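PDB 2P2V: alpha-2,3-sialyltransferase from Campylobacter jejuni, which probably transfers sialic acid from CMP-sialic acid onto acceptor sugars in alpha-2,3 linkage, and in this N-terminal portion of the protein binds a fluorinated analogue of that donor. Local coordinates for residues A[27-32]-A[170-175]; A[225-230]-A[238-243]; A[51-56]-A[258-263]. One frame throughout, in Å; residues are numbered along the deposited sequence.

Contact 1: A[27-32]-A[170-175]; sequences NGPSLK and GIDFYE. With CSF (cytidine-5'-monophosphate-3-fluoro-N-acetyl-neuraminic acid), chain O.
Ser30 and Asp172 tie together the loops that follow strands 21-25 and 165-169, neighbours in a Rossmann-like parallel sheet. The chain leaves these two strands toward opposite flanks of the sheet, so their ends form the topological switch point where such folds commonly bind nucleotides. Both loops touch the bound donor analogue.

Asp172 can be followed outward. Its CB lies 3.7 Å from CSF N3 and also near Pro29 CD. With CG anti to the carbonyl carbon (chi1 -65°), the carboxylate turns from the base toward Ser30. OD1 rests on Ser30 CB at 3.3 Å. OD2 accepts twice: Ser30 OG approaches on its syn side at 2.7 Å, whereas Ser30 N arrives at 3.0 Å from above the carboxylate plane, 37° out of it. The carboxylate thus grips Ser30, inside the 3-10 turn that begins at Pro29, by both its N and its OG. A water links Ser30 OG to Ile171 O.

The backbones join separately, through Gly28 N to Gly170 O at 2.8 Å. Next to this bond Asn27 N reaches the ribose oxygen CSF O4', while Asn27 ND2 is taken by Cys48 O. The cytosine is read by main-chain groups: Asp172 N and Phe173 N both donate to CSF O2, and Tyr174 N donates to N3. The Tyr174 ring lies against the base, with CSF C4 3.8 Å above the ring plane over its centre, and its OH makes a short 2.5 Å hydrogen bond to phosphate oxygen O2A, which lies in the plane of the ring.

Contact 2: A[225-230]-A[238-243]; sequences IYALCD and FPLSIN. With EDO (1,2-ethanediol), chain I.
Ile225 and Phe238 extend alongside each other in a common direction, with Ile225 CG2 4.0 Å from Phe238 CD2. Both side chains lean on helix 207-221, where Ile225 touches Lys218 and Phe238 touches Leu214.

At Tyr226 the side chain crosses that of Pro239 at about a right angle, and ring atom CD1 meets Pro239 CG at 3.8 Å. The carbonyl of Pro239 comes in at the edge of the same ring, near its plane. It also lies 3.2 Å from Tyr226 CA, in a CA-H...O contact.

Ala227 carries both hydrogen bonds. Its N donates to Pro239 O at 2.8 Å, from 37° above that carbonyl plane. Its O accepts from Ser241 N at 2.9 Å, in the carbonyl plane. This second bond is nearly straight, at 174°. The two partners flank Leu240, giving a single beta bridge of the parallel pattern. The segments as a whole diverge, 77° apart, and the pairing goes no further. The methyl of Ala227 touches Leu240 CD2.

Beyond the strand, Leu228 CD2 approaches Ser241 CB more loosely. Cys229 contributes its carbonyl oxygen, 3.5 Å from Leu240 CD2. Asp230 ends the walk: its side chain crosses that of Leu240 at about a right angle, OD1 near CD1, while OD2 makes a salt bridge with Arg38. With its CG anti to the carbonyl carbon, Leu240 directs its branch toward 229-230. Arg38 also bonds Ser241 O and thereby joins both segments.

Strand 224-227 pairs through Tyr226 with strand 165-169 on its other flank; the bridge to Leu240 thus borders one edge strand of a Rossmann-like parallel sheet.

Contact 3: A[51-56]-A[258-263]; sequences FYFEDK and INDILL
Asp260 OD1, lying 3.4 Å from Phe53 CZ, is gripped by two hydrogen bonds, one with Ser186 OG and a weak one from Ile261 N within its own segment at 2.9 Å. The weakness shows in the N-H...O angle of 127°. OD2 meets Asn188 N at the start of helix 187-192, where the helix end would probably favour the negative charge. With both oxygens engaged, the carboxylate is fixed in rotation, and it stands almost perpendicular to the Phe53 ring, the planes 85° apart.

Across the contact, Phe53 also meets backbone. The carbonyl oxygen of Asn259 stands over one face, 3.4 Å above the plane and toward the rim, while Ile261 N comes in at the ring edge, 3.6 Å from CE1. Phe182 adds an edge-to-face ring contact.

Tyr52 reaches over the same backbone. Its CG sits between the backbone N and the carbonyl carbon (chi1 47°), a torsion that sends the ring across the 258-261 chain. CD2 meets Ile258 CG2 at 4.1 Å, CE2 lies 3.6 Å from Asp260 O, and the OH presses on Ile261 CB at 3.3 Å. The hydroxyl's polar partner is Gln76 OE1. Ile261 N lies at the edge of this ring too, so the peptide linking Asp260 and Ile261 is bordered by both aromatics. No hydrogen bond joins the two segments.

The Ile261 side chain is about 6 Å from the bound donor analogue, near its pocket. The 3-10 turn 51-53, separated from strand 44-48 by two residues, thereby meets the long passage leading to helix 268-283. Helix 73-85 supplies Gln76 and Thr79 beside Tyr52, and helix 187-192 packs against Ile261 through Asn188, Ile189 and Ile192.

In the fold
All three contacts are largely buried, but their settings differ. Contact 1 joins the loops after strands 21-25 and 165-169 at the nucleotide site and relies on hydrogen bonds, many to the ligand. Contact 2, its centre about 19 Å from that of the chain, adds a partly exposed loop to an edge strand by a bridge and aliphatic packing. Contact 3 sets aromatic rings against backbone, its polar tips satisfied mainly from outside. The second segments of contacts 2 and 3 share the connection between strand 224-227 and helix 268-283, yet the contacts stay about 12 Å apart at their nearest atoms. Contact 1 touches both: Ser30 O meets Cys229 SG, and Asn27 OD1 approaches Phe51 CA.

Contact 1: A[27-32]-A[170-175]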
loop_
_atom_site.group_PDB
_atom_site.type_symbol
_atom_site.label_atom_id
_atom_site.label_comp_id
_atom_site.label_asym_id
_atom_site.label_seq_id
_atom_site.Cartn_x
_atom_site.Cartn_y
_atom_site.Cartn_z
ATOM N N ASN A 27 29.597 -21.586 8.753
ATOM C CA ASN A 27 30.975 -21.170 8.872
ATOM C C ASN A 27 31.664 -21.800 10.088
ATOM O O ASN A 27 32.616 -21.241 10.593
ATOM C CB ASN A 27 31.067 -19.631 8.917
ATOM C CG ASN A 27 30.491 -18.980 7.663
ATOM O OD1 ASN A 27 30.800 -19.373 6.528
ATOM N ND2 ASN A 27 29.629 -18.003 7.868
ATOM N N GLY A 28 31.163 -22.955 10.527
ATOM C CA GLY A 28 31.787 -23.737 11.588
ATOM C C GLY A 28 33.111 -24.359 11.175
ATOM O O GLY A 28 33.481 -24.347 9.983
ATOM N N PRO A 29 33.836 -24.933 12.156
ATOM C CA PRO A 29 35.175 -25.473 11.895
ATOM C C PRO A 29 35.156 -26.548 10.811
ATOM O O PRO A 29 36.111 -26.665 10.056
ATOM C CB PRO A 29 35.576 -26.101 13.221
ATOM C CG PRO A 29 34.726 -25.467 14.223
ATOM C CD PRO A 29 33.427 -25.125 13.556
ATOM N N SER A 30 34.059 -27.283 10.699
ATOM C CA SER A 30 33.985 -28.384 9.763
ATOM C C SER A 30 33.978 -27.946 8.313
ATOM O O SER A 30 34.034 -28.773 7.392
ATOM C CB SER A 30 32.751 -29.229 10.046
ATOM O OG SER A 30 31.573 -28.529 9.699
ATOM N N LEU A 31 33.906 -26.643 8.070
ATOM C CA LEU A 31 34.071 -26.155 6.694
ATOM C C LEU A 31 35.460 -26.559 6.165
ATOM O O LEU A 31 35.645 -26.778 4.970
ATOM C CB LEU A 31 33.903 -24.630 6.657
ATOM C CG LEU A 31 34.120 -23.845 5.371
ATOM C CD1 LEU A 31 32.940 -24.098 4.372
ATOM C CD2 LEU A 31 34.335 -22.366 5.727
ATOM N N LYS A 32 36.426 -26.642 7.074
ATOM C CA LYS A 32 37.802 -27.036 6.757
ATOM C C LYS A 32 37.950 -28.559 6.536
ATOM O O LYS A 32 38.967 -29.025 5.988
ATOM C CB LYS A 32 38.727 -26.592 7.909
ATOM C CG LYS A 32 39.042 -25.077 7.983
ATOM C CD LYS A 32 40.258 -24.789 8.907
ATOM C CE LYS A 32 40.616 -23.287 8.933
ATOM N NZ LYS A 32 42.100 -22.978 9.024
ATOM N N GLY A 170 29.912 -27.170 7.467
ATOM C CA GLY A 170 30.175 -25.993 8.308
ATOM C C GLY A 170 29.088 -25.754 9.343
ATOM O O GLY A 170 29.018 -24.676 9.967
ATOM N N ILE A 171 28.240 -26.754 9.559
ATOM C CA ILE A 171 27.247 -26.700 10.635
ATOM C C ILE A 171 27.674 -27.563 11.861
ATOM O O ILE A 171 27.717 -28.784 11.791
ATOM C CB ILE A 171 25.818 -26.988 10.081
ATOM C CG1 ILE A 171 25.373 -25.781 9.225
ATOM C CG2 ILE A 171 24.829 -27.200 11.227
ATOM C CD1 ILE A 171 24.128 -25.984 8.363
ATOM N N ASP A 172 28.041 -26.911 12.960
ATOM C CA ASP A 172 28.692 -27.582 14.102
ATOM C C ASP A 172 28.090 -27.195 15.457
ATOM O O ASP A 172 28.659 -27.494 16.529
ATOM C CB ASP A 172 30.192 -27.268 14.085
ATOM C CG ASP A 172 30.881 -27.844 12.865
ATOM O OD1 ASP A 172 30.969 -29.094 12.764
ATOM O OD2 ASP A 172 31.313 -27.055 12.000
ATOM N N PHE A 173 26.947 -26.508 15.382
ATOM C CA PHE A 173 26.121 -26.171 16.542
ATOM C C PHE A 173 26.881 -25.502 17.682
ATOM O O PHE A 173 26.473 -25.606 18.829
ATOM C CB PHE A 173 25.397 -27.415 17.067
ATOM C CG PHE A 173 24.609 -28.135 16.032
ATOM C CD1 PHE A 173 24.956 -29.419 15.660
ATOM C CD2 PHE A 173 23.515 -27.532 15.439
ATOM C CE1 PHE A 173 24.231 -30.101 14.719
ATOM C CE2 PHE A 173 22.768 -28.195 14.489
ATOM C CZ PHE A 173 23.127 -29.499 14.127
ATOM N N TYR A 174 27.972 -24.815 17.359
ATOM C CA TYR A 174 28.776 -24.089 18.347
ATOM C C TYR A 174 29.258 -24.987 19.506
ATOM O O TYR A 174 29.227 -24.587 20.669
ATOM C CB TYR A 174 28.016 -22.845 18.850
ATOM C CG TYR A 174 27.572 -21.922 17.726
ATOM C CD1 TYR A 174 26.375 -22.161 17.037
ATOM C CD2 TYR A 174 28.357 -20.827 17.342
ATOM C CE1 TYR A 174 25.960 -21.333 15.990
ATOM C CE2 TYR A 174 27.953 -19.983 16.309
ATOM C CZ TYR A 174 26.759 -20.240 15.639
ATOM O OH TYR A 174 26.343 -19.427 14.621
ATOM N N GLU A 175 29.710 -26.193 19.165
ATOM C CA GLU A 175 30.247 -27.158 20.132
ATOM C C GLU A 175 31.752 -27.364 19.900
ATOM O O GLU A 175 32.264 -27.053 18.818
ATOM C CB GLU A 175 29.483 -28.484 20.037
ATOM C CG GLU A 175 27.978 -28.325 20.277
ATOM C CD GLU A 175 27.236 -29.635 20.502
ATOM O OE1 GLU A 175 27.825 -30.716 20.296
ATOM O OE2 GLU A 175 26.050 -29.578 20.896
HETATM C C5A CSF O . 25.435 -14.796 15.310
HETATM C C4A CSF O . 25.214 -16.288 15.530
HETATM C C2A CSF O . 24.645 -16.587 13.048
HETATM O O6A CSF O . 24.994 -15.192 12.917
HETATM C C6A CSF O . 25.921 -14.596 13.862
HETATM C C3A CSF O . 24.242 -16.873 14.495
HETATM O O4A CSF O . 24.632 -16.483 16.810
HETATM N N5A CSF O . 26.493 -14.384 16.258
HETATM C C7A CSF O . 26.043 -13.121 13.496
HETATM C C8A CSF O . 26.490 -12.959 12.048
HETATM C C9A CSF O . 26.522 -11.477 11.619
HETATM O O9A CSF O . 27.056 -11.317 10.284
HETATM O O8A CSF O . 27.782 -13.623 11.883
HETATM O O7A CSF O . 24.784 -12.476 13.760
HETATM C C1A CSF O . 23.404 -16.885 12.219
HETATM O OBA CSF O . 22.833 -17.990 12.437
HETATM O OAA CSF O . 23.022 -16.033 11.370
HETATM O O1A CSF O . 25.629 -17.539 12.581
HETATM O O2A CSF O . 27.880 -17.676 13.597
HETATM N N1 CSF O . 27.670 -22.549 12.502
HETATM C C2 CSF O . 27.591 -23.690 13.358
HETATM N N3 CSF O . 28.545 -23.911 14.311
HETATM C C4 CSF O . 29.585 -23.056 14.429
HETATM C C5 CSF O . 29.683 -21.933 13.598
HETATM C C6 CSF O . 28.709 -21.699 12.631
HETATM C "C3'" CSF O . 25.176 -20.473 11.535
HETATM C "C2'" CSF O . 25.270 -21.918 11.985
HETATM C "C1'" CSF O . 26.644 -22.333 11.459
HETATM O "O4'" CSF O . 27.091 -21.359 10.490
HETATM C "C4'" CSF O . 26.097 -20.347 10.328
HETATM P PA CSF O . 27.219 -17.369 12.276
HETATM O "O5'" CSF O . 27.541 -18.634 11.306
HETATM C "C5'" CSF O . 26.733 -18.967 10.179
HETATM O "O3'" CSF O . 23.850 -20.160 11.125
HETATM O "O2'" CSF O . 24.222 -22.706 11.356
HETATM N N4 CSF O . 30.556 -23.265 15.370
HETATM O O2 CSF O . 26.606 -24.471 13.248
HETATM O O3A CSF O . 27.557 -16.150 11.468
HETATM C C10 CSF O . 26.424 -13.138 16.759
HETATM O O10 CSF O . 25.541 -12.324 16.453
HETATM C C11 CSF O . 27.527 -12.774 17.727
HETATM F F3A CSF O . 22.987 -16.336 14.675
HETATM O O HOH W 1 29.076 -29.789 9.421
#

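Contact 2: A[225-230]-A[238-243]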
loop_
_atom_site.group_PDB
_atom_site.type_symbol
_atom_site.label_atom_id
_atom_site.label_comp_id
_atom_site.label_asym_id
_atom_site.label_seq_id
_atom_site.Cartn_x
_atom_site.Cartn_y
_atom_site.Cartn_z
ATOM N N ILE A 225 18.360 -34.606 3.093
ATOM C CA ILE A 225 19.392 -33.845 3.718
ATOM C C ILE A 225 20.549 -34.739 4.164
ATOM O O ILE A 225 20.390 -35.605 5.039
ATOM C CB ILE A 225 18.864 -33.015 4.945
ATOM C CG1 ILE A 225 17.588 -32.210 4.567
ATOM C CG2 ILE A 225 19.993 -32.184 5.503
ATOM C CD1 ILE A 225 16.889 -31.473 5.738
ATOM N N TYR A 226 21.715 -34.486 3.574
ATOM C CA TYR A 226 22.943 -35.179 3.922
ATOM C C TYR A 226 23.982 -34.310 4.581
ATOM O O TYR A 226 23.972 -33.084 4.407
ATOM C CB TYR A 226 23.539 -35.724 2.641
ATOM C CG TYR A 226 22.621 -36.732 1.996
ATOM C CD1 TYR A 226 22.525 -38.042 2.514
ATOM C CD2 TYR A 226 21.834 -36.388 0.922
ATOM C CE1 TYR A 226 21.667 -38.977 1.945
ATOM C CE2 TYR A 226 20.980 -37.308 0.336
ATOM C CZ TYR A 226 20.906 -38.604 0.854
ATOM O OH TYR A 226 20.038 -39.507 0.265
ATOM N N ALA A 227 24.891 -34.953 5.307
ATOM C CA ALA A 227 26.120 -34.327 5.791
ATOM C C ALA A 227 27.290 -34.566 4.831
ATOM O O ALA A 227 27.266 -35.523 4.038
ATOM C CB ALA A 227 26.463 -34.835 7.189
ATOM N N LEU A 228 28.327 -33.715 4.923
ATOM C CA LEU A 228 29.539 -33.856 4.103
ATOM C C LEU A 228 30.815 -34.002 4.960
ATOM O O LEU A 228 31.872 -34.362 4.442
ATOM C CB LEU A 228 29.693 -32.634 3.166
ATOM C CG LEU A 228 28.695 -32.345 2.053
ATOM C CD1 LEU A 228 29.021 -30.972 1.433
ATOM C CD2 LEU A 228 28.718 -33.412 0.961
ATOM N N CYS A 229 30.727 -33.687 6.252
ATOM C CA CYS A 229 31.894 -33.626 7.125
ATOM C C CYS A 229 31.906 -34.822 8.089
ATOM O O CYS A 229 31.067 -34.924 8.974
ATOM C CB CYS A 229 31.931 -32.294 7.872
ATOM S SG CYS A 229 31.712 -30.892 6.677
ATOM N N ASP A 230 32.836 -35.754 7.853
ATOM C CA ASP A 230 32.901 -37.022 8.609
ATOM C C ASP A 230 33.005 -36.890 10.112
ATOM O O ASP A 230 32.388 -37.658 10.861
ATOM C CB ASP A 230 34.084 -37.862 8.102
ATOM C CG ASP A 230 33.903 -38.307 6.666
ATOM O OD1 ASP A 230 33.256 -37.590 5.883
ATOM O OD2 ASP A 230 34.411 -39.390 6.302
ATOM N N PHE A 238 22.300 -36.408 10.714
ATOM C CA PHE A 238 21.980 -36.622 9.315
ATOM C C PHE A 238 23.020 -37.542 8.735
ATOM O O PHE A 238 24.196 -37.474 9.156
ATOM C CB PHE A 238 21.940 -35.272 8.578
ATOM C CG PHE A 238 20.891 -34.380 9.131
ATOM C CD1 PHE A 238 21.181 -33.528 10.195
ATOM C CD2 PHE A 238 19.582 -34.496 8.703
ATOM C CE1 PHE A 238 20.180 -32.759 10.759
ATOM C CE2 PHE A 238 18.585 -33.710 9.260
ATOM C CZ PHE A 238 18.899 -32.868 10.303
ATOM N N PRO A 239 22.597 -38.419 7.799
ATOM C CA PRO A 239 23.519 -39.347 7.137
ATOM C C PRO A 239 24.564 -38.604 6.322
ATOM O O PRO A 239 24.214 -37.684 5.541
ATOM C CB PRO A 239 22.607 -40.102 6.158
ATOM C CG PRO A 239 21.404 -39.194 5.977
ATOM C CD PRO A 239 21.218 -38.600 7.322
ATOM N N LEU A 240 25.830 -39.012 6.470
ATOM C CA LEU A 240 26.838 -38.635 5.487
ATOM C C LEU A 240 26.414 -39.075 4.105
ATOM O O LEU A 240 25.896 -40.194 3.886
ATOM C CB LEU A 240 28.230 -39.200 5.812
ATOM C CG LEU A 240 28.946 -38.787 7.089
ATOM C CD1 LEU A 240 30.175 -39.690 7.258
ATOM C CD2 LEU A 240 29.343 -37.290 7.083
ATOM N N SER A 241 26.620 -38.181 3.158
ATOM C CA SER A 241 26.462 -38.450 1.749
ATOM C C SER A 241 27.440 -39.588 1.349
ATOM O O SER A 241 28.566 -39.681 1.886
ATOM C CB SER A 241 26.840 -37.175 0.990
ATOM O OG SER A 241 26.252 -37.204 -0.282
ATOM N N ILE A 242 27.034 -40.402 0.393
ATOM C CA ILE A 242 27.902 -41.513 -0.069
ATOM C C ILE A 242 29.198 -41.048 -0.747
ATOM O O ILE A 242 29.186 -40.095 -1.540
ATOM C CB ILE A 242 27.137 -42.486 -0.972
ATOM C CG1 ILE A 242 26.187 -43.348 -0.115
ATOM C CG2 ILE A 242 28.118 -43.414 -1.759
ATOM C CD1 ILE A 242 25.148 -44.163 -0.949
ATOM N N ASN A 243 30.313 -41.707 -0.408
ATOM C CA ASN A 243 31.588 -41.461 -1.061
ATOM C C ASN A 243 31.489 -41.936 -2.506
ATOM O O ASN A 243 31.541 -43.150 -2.765
ATOM C CB ASN A 243 32.705 -42.159 -0.292
ATOM C CG ASN A 243 34.053 -42.100 -0.998
ATOM O OD1 ASN A 243 34.163 -41.636 -2.125
ATOM N ND2 ASN A 243 35.087 -42.593 -0.321
HETATM C C1 EDO I . 33.944 -44.166 -5.785
HETATM O O1 EDO I . 32.665 -44.696 -6.150
HETATM C C2 EDO I . 34.247 -44.511 -4.345
HETATM O O2 EDO I . 35.174 -43.567 -3.818
#

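Contact 3: A[51-56]-A[258-263]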
loop_
_atom_site.group_PDB
_atom_site.type_symbol
_atom_site.label_atom_id
_atom_site.label_comp_id
_atom_site.label_asym_id
_atom_site.label_seq_id
_atom_site.Cartn_x
_atom_site.Cartn_y
_atom_site.Cartn_z
ATOM N N PHE A 51 31.408 -15.725 5.319
ATOM C CA PHE A 51 31.992 -16.857 4.603
ATOM C C PHE A 51 33.384 -16.506 4.020
ATOM O O PHE A 51 34.279 -17.359 3.897
ATOM C CB PHE A 51 31.026 -17.351 3.485
ATOM C CG PHE A 51 30.847 -16.373 2.383
ATOM C CD1 PHE A 51 29.832 -15.419 2.430
ATOM C CD2 PHE A 51 31.717 -16.366 1.305
ATOM C CE1 PHE A 51 29.717 -14.450 1.426
ATOM C CE2 PHE A 51 31.610 -15.417 0.287
ATOM C CZ PHE A 51 30.604 -14.442 0.353
ATOM N N TYR A 52 33.539 -15.250 3.617
ATOM C CA TYR A 52 34.737 -14.772 2.908
ATOM C C TYR A 52 35.950 -14.645 3.844
ATOM O O TYR A 52 37.077 -14.379 3.375
ATOM C CB TYR A 52 34.476 -13.395 2.259
ATOM C CG TYR A 52 33.802 -12.415 3.186
ATOM C CD1 TYR A 52 32.406 -12.381 3.301
ATOM C CD2 TYR A 52 34.545 -11.526 3.944
ATOM C CE1 TYR A 52 31.774 -11.537 4.146
ATOM C CE2 TYR A 52 33.920 -10.671 4.809
ATOM C CZ TYR A 52 32.527 -10.663 4.908
ATOM O OH TYR A 52 31.886 -9.785 5.753
ATOM N N PHE A 53 35.710 -14.814 5.132
ATOM C CA PHE A 53 36.792 -14.962 6.118
ATOM C C PHE A 53 37.641 -16.215 5.832
ATOM O O PHE A 53 38.805 -16.291 6.268
ATOM C CB PHE A 53 36.234 -15.067 7.529
ATOM C CG PHE A 53 35.929 -13.737 8.206
ATOM C CD1 PHE A 53 35.366 -12.668 7.508
ATOM C CD2 PHE A 53 36.164 -13.583 9.572
ATOM C CE1 PHE A 53 35.039 -11.473 8.161
ATOM C CE2 PHE A 53 35.875 -12.357 10.241
ATOM C CZ PHE A 53 35.311 -11.314 9.522
ATOM N N GLU A 54 37.084 -17.177 5.085
ATOM C CA GLU A 54 37.802 -18.410 4.720
ATOM C C GLU A 54 39.132 -18.113 4.041
ATOM O O GLU A 54 39.218 -17.233 3.180
ATOM C CB GLU A 54 36.934 -19.329 3.820
ATOM C CG GLU A 54 36.687 -18.795 2.418
ATOM C CD GLU A 54 35.751 -19.676 1.604
ATOM O OE1 GLU A 54 35.264 -20.677 2.174
ATOM O OE2 GLU A 54 35.511 -19.381 0.388
ATOM N N ASP A 55 40.165 -18.873 4.428
ATOM C CA ASP A 55 41.534 -18.688 3.913
ATOM C C ASP A 55 41.759 -19.446 2.597
ATOM O O ASP A 55 42.714 -19.190 1.859
ATOM C CB ASP A 55 42.555 -19.093 4.999
ATOM C CG ASP A 55 42.483 -20.576 5.382
ATOM O OD1 ASP A 55 41.385 -21.126 5.646
ATOM O OD2 ASP A 55 43.559 -21.208 5.439
ATOM N N LYS A 56 40.868 -20.376 2.287
ATOM C CA LYS A 56 40.937 -21.072 1.012
ATOM C C LYS A 56 39.534 -21.142 0.458
ATOM O O LYS A 56 38.561 -21.001 1.188
ATOM C CB LYS A 56 41.483 -22.516 1.180
ATOM C CG LYS A 56 42.803 -22.599 1.967
ATOM C CD LYS A 56 43.293 -24.023 2.124
ATOM C CE LYS A 56 44.655 -23.992 2.813
ATOM N NZ LYS A 56 45.084 -25.378 3.110
ATOM N N ILE A 258 40.034 -9.846 0.528
ATOM C CA ILE A 258 39.155 -9.344 1.581
ATOM C C ILE A 258 38.942 -10.457 2.602
ATOM O O ILE A 258 38.449 -11.558 2.269
ATOM C CB ILE A 258 37.774 -8.903 0.994
ATOM C CG1 ILE A 258 37.930 -7.703 0.030
ATOM C CG2 ILE A 258 36.800 -8.603 2.113
ATOM C CD1 ILE A 258 36.733 -7.465 -0.889
ATOM N N ASN A 259 39.303 -10.177 3.838
ATOM C CA ASN A 259 39.212 -11.158 4.898
ATOM C C ASN A 259 38.524 -10.648 6.128
ATOM O O ASN A 259 38.535 -11.314 7.162
ATOM C CB ASN A 259 40.604 -11.654 5.295
ATOM C CG ASN A 259 41.504 -10.546 5.876
ATOM O OD1 ASN A 259 41.187 -9.343 5.842
ATOM N ND2 ASN A 259 42.658 -10.965 6.395
ATOM N N ASP A 260 37.958 -9.444 6.055
ATOM C CA ASP A 260 37.184 -8.887 7.188
ATOM C C ASP A 260 36.031 -8.139 6.512
ATOM O O ASP A 260 36.134 -7.818 5.326
ATOM C CB ASP A 260 38.062 -7.934 7.997
ATOM C CG ASP A 260 37.511 -7.632 9.377
ATOM O OD1 ASP A 260 36.418 -8.122 9.720
ATOM O OD2 ASP A 260 38.180 -6.854 10.133
ATOM N N ILE A 261 34.939 -7.950 7.247
ATOM C CA ILE A 261 33.771 -7.205 6.760
ATOM C C ILE A 261 34.222 -5.770 6.498
ATOM O O ILE A 261 34.965 -5.196 7.314
ATOM C CB ILE A 261 32.569 -7.271 7.767
ATOM C CG1 ILE A 261 31.297 -6.659 7.182
ATOM C CG2 ILE A 261 32.928 -6.617 9.185
ATOM C CD1 ILE A 261 30.048 -6.957 8.071
ATOM N N LEU A 262 33.834 -5.225 5.346
ATOM C CA LEU A 262 34.197 -3.832 5.017
ATOM C C LEU A 262 33.419 -2.800 5.797
ATOM O O LEU A 262 32.241 -2.950 6.110
ATOM C CB LEU A 262 34.029 -3.583 3.523
ATOM C CG LEU A 262 34.830 -4.511 2.596
ATOM C CD1 LEU A 262 34.782 -4.001 1.180
ATOM C CD2 LEU A 262 36.300 -4.728 3.063
ATOM N N LEU A 263 34.085 -1.688 6.096
ATOM C CA LEU A 263 33.441 -0.595 6.802
ATOM C C LEU A 263 32.913 0.356 5.744
ATOM O O LEU A 263 33.433 0.401 4.641
ATOM C CB LEU A 263 34.507 0.149 7.639
ATOM C CG LEU A 263 34.674 -0.158 9.142
ATOM C CD1 LEU A 263 34.348 -1.552 9.621
ATOM C CD2 LEU A 263 36.069 0.355 9.646
#